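Local structure of DUF1436 domain-containing protein (Neisseria meningitidis, 2GKP) at residues A[114-117]-A[122-125]; A[42-47]-A[97-102]; A[16-21]-A[161-166]; A[57-62]-A[150-155]. The protein is of unknown function but belongs to the CdiI family, so it probably acts as an immunity protein that neutralises a toxin of contact-dependent growth inhibition. One frame throughout, in Å; residues are numbered along the deposited sequence. Where two conformers were deposited one is given.

Contact 1. Residues A[114-117]-A[122-125]; sequences VDIW and CLKI. With EDO (1,2-ethanediol), chain C.
Trp-117 and Lys-124 form the antiparallel hydrogen-bonded pair of a beta hairpin made by strands 112-119 and 122-132. Trp-117 N donates to Lys-124 O at 2.9 Å, and Lys-124 N returns the bond to Trp-117 O at 2.8 Å, nearly straight at 173° and in the carbonyl plane. Ile-116 and Ile-125 make the adjoining non-hydrogen-bonded pair, where Ile-116 CA also brings its hydrogen to Lys-124 O (3.3 Å).

Apolar contacts cover the face that bears the isoleucines. Ile-116 CG2 lies alongside Leu-123 CD2 at 3.9 Å. With CG1 of Ile-125 beside the backbone N (chi1 -52°), CG2 is left anti to that N and reaches across to Val-114 CG1 on the neighbouring strand; at 3.5 Å these methyl groups are packed tightly. Helices 152-164 and 51-63 close over this face.

On the other face, the fully extended Lys-124 chain runs past the indole of Trp-117, its CD meeting the ring edge, in plane, 3.7 Å from CE3. The indole stacks on Trp-13.

Asp-115 OD1, in one of two conformers, accepts from O2 of a 1,2-ethanediol, probably from the crystallisation liquor; the 2.5 Å separation is unusually short and therefore doubtful. Ser-113 and Pro-127 also hold this diol.

The chemistry thus divides the hairpin into an apolar face under the two helices and a more polar face, where lysine methylenes lie at the indole edge and Asp-11 takes the indole N-H.

Contact 2. Residues A[42-47]-A[97-102]; sequences PHILPL and GNLGYK
The end of strand 34-45 in the antiparallel sheet meets the C-terminal end of helix 81-99 here, and one residue, Ile-44, makes the strand's side of the join. Its CB is directed at the helix end, and its two branches go to consecutive residues. The longer branch runs out to CD1, which lies 3.7 Å from CB of Asn-98, so that the asparagine takes part through its aliphatic carbon. The shorter branch, CG2, meets CD2 of Leu-99 at 4.0 Å, and the two side chains lie antiparallel, overlapping at these methyls. With CG1 anti to the carbonyl carbon (chi1 -65°) and the branch then extended to CD1, the isoleucine presents its two methyl groups to separate partners.

Leu-99 does not aim its CB straight at the strand; its far end bends nearer, and only the CD2 methyl closes the gap. Just beyond it, Gly-100 is the first residue to leave helical backbone angles, with a positive phi of 84°, and the chain turns away from the strand. The two backbones stay well apart, 8.7 Å between the CA atoms of Ile-44 and Asn-98, and only 115 Å² is buried, which makes this a small, apolar contact at the surface.

Around it, Ala-22 touches both Ile-44 and Leu-99, and Leu-95, earlier in helix 81-99, also packs on Ile-44. Arg-21 bonds to Leu-99 O, while backbone bonds pair His-43 with Ile-25 and Leu-45 with Leu-23, fixing the strand against strand 23-30.

Contact 3. Residues A[16-21]-A[161-166]; sequences YKANER and LALSRC
Strand 11-18 passes the last turn of helix 152-164 with its backbone 8.0 Å away, measured between the CA atoms of Ala-18 and Leu-163, so the gap is filled by side chains. Leu-163 supplies all of the helix's side of the contact. Tyr-16 and Ala-18, two positions apart on the strand, both direct their CB atoms toward it, whereas the intervening Lys-17 points away.

The leucine and the tyrosine cross at about a right angle. Leu-163 CB approaches the ring obliquely, 3.8 Å from CE2, and its CD2 methyl reaches the far end of the tyrosine, 3.6 Å from OH. Tyr-16 has CG anti to its backbone N (chi1 169°), a torsion that carries the ring beside the helix. The same CD2 touches the Ala-18 methyl, with CB at 3.9 Å, and CD1 of Leu-163 approaches that CB equally closely; the small alanine is thus clasped by both branches of the leucine fork. The contact across the segments is one of dispersion and close fit.

Within residues 161-166, polar bonds gather near the helix end. Ser-164 folds its hydroxyl back so that OG donates to Leu-161 O at 2.6 Å, and Cys-166 N bonds to Leu-163 O at 3.0 Å.

Strands 23-30 and 112-119 flank the site: Leu-23 touches Tyr-16 and Ala-18, Ile-116 lies against Tyr-16, and Met-112 packs on Leu-163. Backbone bonds between Tyr-16 and Val-114 and between Ala-18 and Met-112 join strand 11-18 to its antiparallel neighbour 112-119.

Contact 4. Residues A[57-62]-A[150-155]; sequences TVLQAL and NSPEEI
Leu-59, on helix 51-63, packs against the first turn of helix 152-164, whose start is fixed by a capping box between Ser-151 and Glu-154. The second segment enters this turn at Asn-150, whose amide ND2 donates to Glu-154 OE1 at 3.0 Å with the acceptor lying in the amide plane. Ser-151 is the N-cap. Its backbone N reaches the same OE1 at 3.2 Å, and its OG accepts from Glu-154 N in return, at 166°, which completes the box. OE1 is therefore gripped by two donors that come from opposite faces of the carboxylate, an arrangement that limits its rotation and would help to stabilise its negative charge, as would the nearby helix N terminus.

Pro-152 opens the helix. Its ring carbon CG touches Leu-59 CD1 at 4.1 Å, the two side chains crossing at about a right angle; Thr-56, about one turn before Leu-59, also meets this proline. Glu-153 and Glu-154 lie on the outer side of the turn, and Glu-153 reaches Asn-51 and Glu-52 at the start of helix 51-63.

Ile-155 brings the path back toward the partner helix. This buried residue has CG1 anti to the carbonyl carbon (chi1 -65°), which sends its CD1 toward the end of Leu-59. Leu-148 and Met-4 lie against Leu-59 as well. The final touch is made by a single methyl: Ile-155 CD1 sits 4.0 Å from Leu-59 CD1 and 4.1 Å from its CD2.

From the N terminus, strand 11-18 opens contact 3, which closes only at the end of helix 152-164 and so spans nearly the whole chain; contacts 1, 2 and 4 all fall within that span. Contact 2 opens on strand 34-45 and closes at the end of helix 81-99. Contact 4 begins inside that loop, on helix 51-63, and ends at residues 150-155, so contacts 2 and 4 cross. The hairpin of contact 1 follows contact 2 and lies within the span of contact 4. Contacts 3 and 4 anchor the two ends of helix 152-164, while contact 1, on the sheet that contacts 2 and 3 also reach, touches both of them.

Contact 1. Residues A[114-117]-A[122-125]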
loop_
_atom_site.group_PDB
_atom_site.type_symbol
_atom_site.label_atom_id
_atom_site.label_comp_id
_atom_site.label_asym_id
_atom_site.label_seq_id
_atom_site.Cartn_x
_atom_site.Cartn_y
_atom_site.Cartn_z
ATOM N N VAL A 114 -2.416 -5.793 -1.338
ATOM C CA VAL A 114 -1.073 -6.232 -1.662
ATOM C C VAL A 114 -0.133 -5.265 -0.967
ATOM O O VAL A 114 -0.386 -4.058 -0.966
ATOM C CB VAL A 114 -0.895 -6.169 -3.222
ATOM C CG1 VAL A 114 0.566 -6.238 -3.630
ATOM C CG2 VAL A 114 -1.676 -7.252 -3.956
ATOM N N ASP A 115 0.959 -5.776 -0.399
ATOM C CA ASP A 115 2.013 -4.952 0.219
ATOM C C ASP A 115 3.243 -4.948 -0.674
ATOM O O ASP A 115 3.517 -5.949 -1.305
ATOM C CB ASP A 115 2.437 -5.501 1.602
ATOM C CG ASP A 115 1.351 -5.384 2.664
ATOM O OD1 ASP A 115 0.296 -4.746 2.442
ATOM O OD2 ASP A 115 1.593 -5.924 3.769
ATOM N N ILE A 116 3.978 -3.849 -0.692
ATOM C CA ILE A 116 5.221 -3.810 -1.507
ATOM C C ILE A 116 6.329 -3.317 -0.612
ATOM O O ILE A 116 6.193 -2.279 0.073
ATOM C CB ILE A 116 5.096 -2.842 -2.735
ATOM C CG1 ILE A 116 3.907 -3.252 -3.612
ATOM C CG2 ILE A 116 6.369 -2.884 -3.558
ATOM C CD1 ILE A 116 2.618 -2.447 -3.323
ATOM N N TRP A 117 7.427 -4.102 -0.610
ATOM C CA TRP A 117 8.632 -3.764 0.149
ATOM C C TRP A 117 9.827 -3.671 -0.804
ATOM O O TRP A 117 10.097 -4.619 -1.514
ATOM C CB TRP A 117 8.880 -4.818 1.224
ATOM C CG TRP A 117 10.225 -4.678 1.911
ATOM C CD1 TRP A 117 10.839 -3.527 2.341
ATOM C CD2 TRP A 117 11.107 -5.752 2.245
ATOM N NE1 TRP A 117 12.042 -3.828 2.950
ATOM C CE2 TRP A 117 12.233 -5.184 2.885
ATOM C CE3 TRP A 117 11.053 -7.146 2.063
ATOM C CZ2 TRP A 117 13.290 -5.960 3.365
ATOM C CZ3 TRP A 117 12.131 -7.916 2.505
ATOM C CH2 TRP A 117 13.225 -7.319 3.174
ATOM N N CYS A 122 15.454 -4.690 -4.552
ATOM C CA CYS A 122 14.583 -5.839 -4.642
ATOM C C CYS A 122 13.172 -5.452 -4.237
ATOM O O CYS A 122 12.989 -4.900 -3.159
ATOM C CB CYS A 122 15.068 -6.946 -3.711
ATOM S SG CYS A 122 14.098 -8.432 -3.866
ATOM N N LEU A 123 12.213 -5.763 -5.111
ATOM C CA LEU A 123 10.786 -5.501 -4.837
ATOM C C LEU A 123 10.085 -6.792 -4.429
ATOM O O LEU A 123 9.963 -7.710 -5.255
ATOM C CB LEU A 123 10.099 -4.933 -6.084
ATOM C CG LEU A 123 10.520 -3.525 -6.437
ATOM C CD1 LEU A 123 10.182 -3.265 -7.894
ATOM C CD2 LEU A 123 9.769 -2.555 -5.515
ATOM N N LYS A 124 9.610 -6.869 -3.181
ATOM C CA LYS A 124 8.808 -7.993 -2.716
ATOM C C LYS A 124 7.325 -7.552 -2.740
ATOM O O LYS A 124 6.939 -6.643 -1.991
ATOM C CB LYS A 124 9.233 -8.405 -1.299
ATOM C CG LYS A 124 8.453 -9.609 -0.707
ATOM C CD LYS A 124 8.990 -9.938 0.671
ATOM C CE LYS A 124 8.242 -11.051 1.368
ATOM N NZ LYS A 124 8.939 -11.288 2.638
ATOM N N ILE A 125 6.537 -8.183 -3.617
ATOM C CA ILE A 125 5.137 -7.778 -3.808
ATOM C C ILE A 125 4.272 -8.930 -3.293
ATOM O O ILE A 125 4.275 -10.006 -3.873
ATOM C CB ILE A 125 4.832 -7.442 -5.286
ATOM C CG1 ILE A 125 5.855 -6.420 -5.862
ATOM C CG2 ILE A 125 3.416 -6.955 -5.443
ATOM C CD1 ILE A 125 5.787 -6.245 -7.426
HETATM C C1 EDO C . -0.399 -8.079 1.756
HETATM O O1 EDO C . 0.531 -9.019 2.323
HETATM C C2 EDO C . -1.289 -7.530 2.876
HETATM O O2 EDO C . -1.741 -6.183 2.696
#

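Contact 2. Residues A[42-47]-A[97-102]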
loop_
_atom_site.group_PDB
_atom_site.type_symbol
_atom_site.label_atom_id
_atom_site.label_comp_id
_atom_site.label_asym_id
_atom_site.label_seq_id
_atom_site.Cartn_x
_atom_site.Cartn_y
_atom_site.Cartn_z
ATOM N N PRO A 42 -4.278 8.765 -0.357
ATOM C CA PRO A 42 -4.317 7.646 -1.259
ATOM C C PRO A 42 -4.420 8.122 -2.712
ATOM O O PRO A 42 -5.048 9.139 -2.997
ATOM C CB PRO A 42 -5.640 6.953 -0.903
ATOM C CG PRO A 42 -6.072 7.439 0.315
ATOM C CD PRO A 42 -5.494 8.821 0.476
ATOM N N HIS A 43 -3.821 7.364 -3.614
ATOM C CA HIS A 43 -3.958 7.614 -5.035
ATOM C C HIS A 43 -4.963 6.635 -5.614
ATOM O O HIS A 43 -4.712 5.431 -5.584
ATOM C CB HIS A 43 -2.597 7.408 -5.692
ATOM C CG HIS A 43 -2.437 8.105 -6.995
ATOM N ND1 HIS A 43 -3.252 7.881 -8.082
ATOM C CD2 HIS A 43 -1.500 8.995 -7.404
ATOM C CE1 HIS A 43 -2.841 8.619 -9.097
ATOM N NE2 HIS A 43 -1.785 9.312 -8.707
ATOM N N ILE A 44 -6.096 7.147 -6.096
ATOM C CA ILE A 44 -7.157 6.301 -6.608
ATOM C C ILE A 44 -7.046 6.153 -8.109
ATOM O O ILE A 44 -6.795 7.134 -8.787
ATOM C CB ILE A 44 -8.547 6.904 -6.239
ATOM C CG1 ILE A 44 -8.688 6.882 -4.707
ATOM C CG2 ILE A 44 -9.703 6.171 -6.994
ATOM C CD1 ILE A 44 -9.923 7.590 -4.176
ATOM N N LEU A 45 -7.209 4.927 -8.603
ATOM C CA LEU A 45 -7.077 4.650 -10.031
ATOM C C LEU A 45 -8.192 3.733 -10.502
ATOM O O LEU A 45 -8.747 2.990 -9.714
ATOM C CB LEU A 45 -5.763 3.899 -10.339
ATOM C CG LEU A 45 -4.457 4.671 -10.133
ATOM C CD1 LEU A 45 -3.291 3.730 -10.302
ATOM C CD2 LEU A 45 -4.342 5.800 -11.166
ATOM N N PRO A 46 -8.546 3.800 -11.803
ATOM C CA PRO A 46 -9.494 2.822 -12.358
ATOM C C PRO A 46 -8.914 1.420 -12.402
ATOM O O PRO A 46 -7.692 1.234 -12.430
ATOM C CB PRO A 46 -9.786 3.341 -13.769
ATOM C CG PRO A 46 -8.495 4.124 -14.102
ATOM C CD PRO A 46 -8.063 4.779 -12.793
ATOM N N LEU A 47 -9.793 0.432 -12.428
ATOM C CA LEU A 47 -9.325 -0.967 -12.286
ATOM C C LEU A 47 -8.479 -1.472 -13.436
ATOM O O LEU A 47 -7.655 -2.356 -13.242
ATOM C CB LEU A 47 -10.512 -1.891 -12.102
ATOM C CG LEU A 47 -11.388 -1.688 -10.884
ATOM C CD1 LEU A 47 -12.496 -2.733 -10.848
ATOM C CD2 LEU A 47 -10.563 -1.776 -9.644
ATOM N N GLY A 97 -16.336 8.733 0.804
ATOM C CA GLY A 97 -16.715 9.874 -0.010
ATOM C C GLY A 97 -16.162 9.876 -1.410
ATOM O O GLY A 97 -16.832 10.280 -2.346
ATOM N N ASN A 98 -14.910 9.503 -1.545
ATOM C CA ASN A 98 -14.282 9.496 -2.850
ATOM C C ASN A 98 -14.735 8.382 -3.776
ATOM O O ASN A 98 -14.491 8.476 -4.988
ATOM C CB ASN A 98 -12.755 9.476 -2.725
ATOM C CG ASN A 98 -12.202 10.820 -2.299
ATOM O OD1 ASN A 98 -11.220 10.900 -1.558
ATOM N ND2 ASN A 98 -12.813 11.881 -2.775
ATOM N N LEU A 99 -15.407 7.363 -3.227
ATOM C CA LEU A 99 -15.792 6.225 -4.051
ATOM C C LEU A 99 -17.291 5.975 -4.054
ATOM O O LEU A 99 -17.728 5.000 -4.670
ATOM C CB LEU A 99 -15.028 4.942 -3.646
ATOM C CG LEU A 99 -13.516 5.011 -3.919
ATOM C CD1 LEU A 99 -12.897 3.735 -3.380
ATOM C CD2 LEU A 99 -13.263 5.125 -5.398
ATOM N N GLY A 100 -18.079 6.839 -3.434
ATOM C CA GLY A 100 -19.544 6.720 -3.534
ATOM C C GLY A 100 -20.195 5.751 -2.543
ATOM O O GLY A 100 -21.297 5.261 -2.786
ATOM N N TYR A 101 -19.505 5.419 -1.452
ATOM C CA TYR A 101 -20.051 4.482 -0.455
ATOM C C TYR A 101 -20.657 5.219 0.711
ATOM O O TYR A 101 -20.196 6.290 1.130
ATOM C CB TYR A 101 -18.957 3.563 0.102
ATOM C CG TYR A 101 -18.378 2.586 -0.887
ATOM C CD1 TYR A 101 -19.066 1.436 -1.268
ATOM C CD2 TYR A 101 -17.121 2.798 -1.435
ATOM C CE1 TYR A 101 -18.533 0.539 -2.158
ATOM C CE2 TYR A 101 -16.596 1.917 -2.354
ATOM C CZ TYR A 101 -17.274 0.775 -2.694
ATOM O OH TYR A 101 -16.713 -0.113 -3.581
ATOM N N LYS A 102 -21.755 4.650 1.202
ATOM C CA LYS A 102 -22.456 5.161 2.359
ATOM C C LYS A 102 -22.186 4.364 3.620
ATOM O O LYS A 102 -22.513 4.833 4.715
ATOM C CB LYS A 102 -23.988 5.190 2.082
ATOM C CG LYS A 102 -24.281 6.023 0.837
ATOM C CD LYS A 102 -23.971 7.502 1.000
ATOM C CE LYS A 102 -24.043 8.277 -0.330
ATOM N NZ LYS A 102 -23.163 7.784 -1.444
#

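Contact 3. Residues A[16-21]-A[161-166]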
loop_
_atom_site.group_PDB
_atom_site.type_symbol
_atom_site.label_atom_id
_atom_site.label_comp_id
_atom_site.label_asym_id
_atom_site.label_seq_id
_atom_site.Cartn_x
_atom_site.Cartn_y
_atom_site.Cartn_z
ATOM N N TYR A 16 -1.181 -1.540 -2.001
ATOM C CA TYR A 16 -1.974 -1.539 -3.232
ATOM C C TYR A 16 -3.226 -2.320 -2.900
ATOM O O TYR A 16 -3.193 -3.557 -2.782
ATOM C CB TYR A 16 -1.169 -2.181 -4.388
ATOM C CG TYR A 16 -1.931 -2.493 -5.662
ATOM C CD1 TYR A 16 -2.625 -1.508 -6.354
ATOM C CD2 TYR A 16 -1.897 -3.769 -6.214
ATOM C CE1 TYR A 16 -3.300 -1.807 -7.558
ATOM C CE2 TYR A 16 -2.582 -4.081 -7.405
ATOM C CZ TYR A 16 -3.280 -3.094 -8.060
ATOM O OH TYR A 16 -3.935 -3.392 -9.241
ATOM N N LYS A 17 -4.322 -1.583 -2.689
ATOM C CA LYS A 17 -5.626 -2.189 -2.376
ATOM C C LYS A 17 -6.575 -2.075 -3.552
ATOM O O LYS A 17 -6.412 -1.184 -4.390
ATOM C CB LYS A 17 -6.254 -1.536 -1.145
ATOM C CG LYS A 17 -5.607 -2.036 0.134
ATOM C CD LYS A 17 -6.032 -1.228 1.328
ATOM C CE LYS A 17 -5.668 -1.934 2.652
ATOM N NZ LYS A 17 -4.190 -2.168 2.742
ATOM N N ALA A 18 -7.558 -2.982 -3.644
ATOM C CA ALA A 18 -8.466 -2.973 -4.802
ATOM C C ALA A 18 -9.781 -3.518 -4.401
ATOM O O ALA A 18 -9.836 -4.586 -3.788
ATOM C CB ALA A 18 -7.906 -3.837 -5.944
ATOM N N ASN A 19 -10.847 -2.827 -4.792
ATOM C CA ASN A 19 -12.194 -3.376 -4.626
ATOM C C ASN A 19 -12.943 -3.250 -5.939
ATOM O O ASN A 19 -12.309 -3.047 -6.987
ATOM C CB ASN A 19 -12.914 -2.777 -3.380
ATOM C CG ASN A 19 -13.279 -1.296 -3.514
ATOM O OD1 ASN A 19 -13.750 -0.652 -2.526
ATOM N ND2 ASN A 19 -13.123 -0.756 -4.715
ATOM N N GLU A 20 -14.266 -3.400 -5.910
ATOM C CA GLU A 20 -14.966 -3.380 -7.184
ATOM C C GLU A 20 -15.070 -1.988 -7.804
ATOM O O GLU A 20 -15.581 -1.859 -8.930
ATOM C CB GLU A 20 -16.372 -4.021 -7.073
ATOM C CG GLU A 20 -17.453 -3.169 -6.366
ATOM C CD GLU A 20 -17.309 -3.067 -4.862
ATOM O OE1 GLU A 20 -16.458 -3.787 -4.263
ATOM O OE2 GLU A 20 -18.095 -2.270 -4.290
ATOM N N ARG A 21 -14.615 -0.946 -7.095
ATOM C CA ARG A 21 -14.678 0.416 -7.674
ATOM C C ARG A 21 -13.333 1.038 -7.995
ATOM O O ARG A 21 -13.293 1.963 -8.783
ATOM C CB ARG A 21 -15.472 1.347 -6.807
ATOM C CG ARG A 21 -16.954 0.974 -6.752
ATOM C CD ARG A 21 -17.788 2.031 -6.021
ATOM N NE ARG A 21 -19.113 1.430 -5.778
ATOM C CZ ARG A 21 -20.026 1.863 -4.908
ATOM N NH1 ARG A 21 -19.845 3.004 -4.254
ATOM N NH2 ARG A 21 -21.120 1.124 -4.723
ATOM N N LEU A 161 -0.503 -9.215 -11.086
ATOM C CA LEU A 161 -0.331 -10.630 -10.825
ATOM C C LEU A 161 -0.503 -10.910 -9.339
ATOM O O LEU A 161 -1.222 -11.854 -8.936
ATOM C CB LEU A 161 1.042 -11.111 -11.298
ATOM C CG LEU A 161 1.405 -12.573 -11.049
ATOM C CD1 LEU A 161 0.398 -13.534 -11.726
ATOM C CD2 LEU A 161 2.815 -12.896 -11.514
ATOM N N ALA A 162 0.137 -10.094 -8.496
ATOM C CA ALA A 162 -0.011 -10.318 -7.076
ATOM C C ALA A 162 -1.464 -10.113 -6.639
ATOM O O ALA A 162 -1.962 -10.870 -5.803
ATOM C CB ALA A 162 0.922 -9.405 -6.280
ATOM N N LEU A 163 -2.135 -9.081 -7.162
ATOM C CA LEU A 163 -3.552 -8.883 -6.835
ATOM C C LEU A 163 -4.374 -10.133 -7.213
ATOM O O LEU A 163 -5.273 -10.566 -6.460
ATOM C CB LEU A 163 -4.065 -7.614 -7.521
ATOM C CG LEU A 163 -5.563 -7.434 -7.434
ATOM C CD1 LEU A 163 -5.868 -7.178 -6.016
ATOM C CD2 LEU A 163 -5.976 -6.226 -8.273
ATOM N N SER A 164 -4.075 -10.729 -8.381
ATOM C CA SER A 164 -4.797 -11.939 -8.800
ATOM C C SER A 164 -4.635 -13.119 -7.846
ATOM O O SER A 164 -5.452 -14.046 -7.817
ATOM C CB SER A 164 -4.405 -12.337 -10.244
ATOM O OG SER A 164 -3.165 -13.003 -10.254
ATOM N N ARG A 165 -3.575 -13.081 -7.048
ATOM C CA ARG A 165 -3.297 -14.110 -6.057
ATOM C C ARG A 165 -3.953 -13.838 -4.684
ATOM O O ARG A 165 -3.941 -14.720 -3.809
ATOM C CB ARG A 165 -1.777 -14.291 -5.891
ATOM C CG ARG A 165 -1.139 -14.877 -7.158
ATOM C CD ARG A 165 0.375 -14.967 -6.994
ATOM N NE ARG A 165 1.019 -15.488 -8.187
ATOM C CZ ARG A 165 2.339 -15.543 -8.338
ATOM N NH1 ARG A 165 3.146 -15.065 -7.381
ATOM N NH2 ARG A 165 2.836 -16.017 -9.461
ATOM N N CYS A 166 -4.551 -12.665 -4.498
ATOM C CA CYS A 166 -5.202 -12.374 -3.236
ATOM C C CYS A 166 -6.466 -13.187 -3.089
ATOM O O CYS A 166 -7.070 -13.587 -4.077
ATOM C CB CYS A 166 -5.552 -10.882 -3.174
ATOM S SG CYS A 166 -4.102 -9.807 -2.918
#

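Contact 4. Residues A[57-62]-A[150-155]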
loop_
_atom_site.group_PDB
_atom_site.type_symbol
_atom_site.label_atom_id
_atom_site.label_comp_id
_atom_site.label_asym_id
_atom_site.label_seq_id
_atom_site.Cartn_x
_atom_site.Cartn_y
_atom_site.Cartn_z
ATOM N N THR A 57 2.915 4.751 -10.383
ATOM C CA THR A 57 2.241 5.244 -9.193
ATOM C C THR A 57 2.791 4.537 -7.956
ATOM O O THR A 57 2.986 5.175 -6.940
ATOM C CB THR A 57 0.688 5.030 -9.321
ATOM O OG1 THR A 57 0.257 5.675 -10.529
ATOM C CG2 THR A 57 -0.064 5.616 -8.137
ATOM N N VAL A 58 3.024 3.228 -8.039
ATOM C CA VAL A 58 3.567 2.505 -6.879
ATOM C C VAL A 58 5.013 2.929 -6.617
ATOM O O VAL A 58 5.400 3.165 -5.449
ATOM C CB VAL A 58 3.402 0.976 -7.036
ATOM C CG1 VAL A 58 4.218 0.221 -5.988
ATOM C CG2 VAL A 58 1.928 0.641 -6.876
ATOM N N LEU A 59 5.800 3.121 -7.672
ATOM C CA LEU A 59 7.172 3.677 -7.443
ATOM C C LEU A 59 7.145 5.054 -6.762
ATOM O O LEU A 59 7.972 5.342 -5.858
ATOM C CB LEU A 59 7.987 3.731 -8.740
ATOM C CG LEU A 59 8.382 2.366 -9.284
ATOM C CD1 LEU A 59 8.826 2.503 -10.750
ATOM C CD2 LEU A 59 9.504 1.724 -8.450
ATOM N N GLN A 60 6.195 5.924 -7.152
ATOM C CA GLN A 60 6.075 7.234 -6.517
ATOM C C GLN A 60 5.698 7.061 -5.039
ATOM O O GLN A 60 6.166 7.760 -4.148
ATOM C CB GLN A 60 5.025 8.082 -7.256
ATOM C CG GLN A 60 5.495 8.515 -8.663
ATOM C CD GLN A 60 4.413 9.109 -9.577
ATOM O OE1 GLN A 60 3.194 8.942 -9.378
ATOM N NE2 GLN A 60 4.879 9.827 -10.602
ATOM N N ALA A 61 4.780 6.142 -4.777
ATOM C CA ALA A 61 4.377 5.900 -3.388
ATOM C C ALA A 61 5.534 5.391 -2.536
ATOM O O ALA A 61 5.731 5.847 -1.400
ATOM C CB ALA A 61 3.190 4.915 -3.325
ATOM N N LEU A 62 6.322 4.473 -3.089
ATOM C CA LEU A 62 7.488 3.971 -2.380
ATOM C C LEU A 62 8.497 5.080 -2.124
ATOM O O LEU A 62 9.081 5.117 -1.045
ATOM C CB LEU A 62 8.148 2.853 -3.174
ATOM C CG LEU A 62 7.445 1.485 -3.245
ATOM C CD1 LEU A 62 7.952 0.643 -4.390
ATOM C CD2 LEU A 62 7.635 0.753 -1.945
ATOM N N ASN A 150 13.514 -3.679 -13.408
ATOM C CA ASN A 150 12.254 -3.748 -14.163
ATOM C C ASN A 150 11.709 -2.368 -14.489
ATOM O O ASN A 150 11.825 -1.458 -13.674
ATOM C CB ASN A 150 11.209 -4.593 -13.392
ATOM C CG ASN A 150 11.602 -6.072 -13.286
ATOM O OD1 ASN A 150 11.918 -6.567 -12.204
ATOM N ND2 ASN A 150 11.633 -6.777 -14.432
ATOM N N SER A 151 11.096 -2.231 -15.669
ATOM C CA SER A 151 10.450 -0.981 -16.052
ATOM C C SER A 151 9.175 -0.809 -15.249
ATOM O O SER A 151 8.663 -1.806 -14.711
ATOM C CB SER A 151 10.052 -1.033 -17.505
ATOM O OG SER A 151 9.118 -2.089 -17.715
ATOM N N PRO A 152 8.679 0.441 -15.137
ATOM C CA PRO A 152 7.380 0.660 -14.527
ATOM C C PRO A 152 6.300 -0.253 -15.079
ATOM O O PRO A 152 5.450 -0.704 -14.307
ATOM C CB PRO A 152 7.089 2.136 -14.824
ATOM C CG PRO A 152 8.465 2.772 -14.841
ATOM C CD PRO A 152 9.351 1.721 -15.476
ATOM N N GLU A 153 6.322 -0.531 -16.385
ATOM C CA GLU A 153 5.301 -1.421 -16.959
ATOM C C GLU A 153 5.403 -2.870 -16.457
ATOM O O GLU A 153 4.371 -3.473 -16.128
ATOM C CB GLU A 153 5.296 -1.327 -18.483
ATOM C CG GLU A 153 3.992 -1.707 -19.115
ATOM C CD GLU A 153 3.952 -3.132 -19.683
ATOM O OE1 GLU A 153 4.740 -3.998 -19.265
ATOM O OE2 GLU A 153 3.086 -3.392 -20.556
ATOM N N GLU A 154 6.603 -3.407 -16.332
ATOM C CA GLU A 154 6.835 -4.712 -15.764
ATOM C C GLU A 154 6.445 -4.755 -14.288
ATOM O O GLU A 154 5.886 -5.752 -13.809
ATOM C CB GLU A 154 8.297 -5.077 -15.927
ATOM C CG GLU A 154 8.589 -5.391 -17.388
ATOM C CD GLU A 154 10.045 -5.489 -17.659
ATOM O OE1 GLU A 154 10.875 -5.174 -16.794
ATOM O OE2 GLU A 154 10.377 -5.866 -18.796
ATOM N N ILE A 155 6.734 -3.682 -13.562
ATOM C CA ILE A 155 6.289 -3.600 -12.182
ATOM C C ILE A 155 4.756 -3.631 -12.109
ATOM O O ILE A 155 4.189 -4.367 -11.284
ATOM C CB ILE A 155 6.957 -2.410 -11.484
ATOM C CG1 ILE A 155 8.472 -2.669 -11.424
ATOM C CG2 ILE A 155 6.403 -2.242 -10.072
ATOM C CD1 ILE A 155 9.279 -1.460 -11.047
#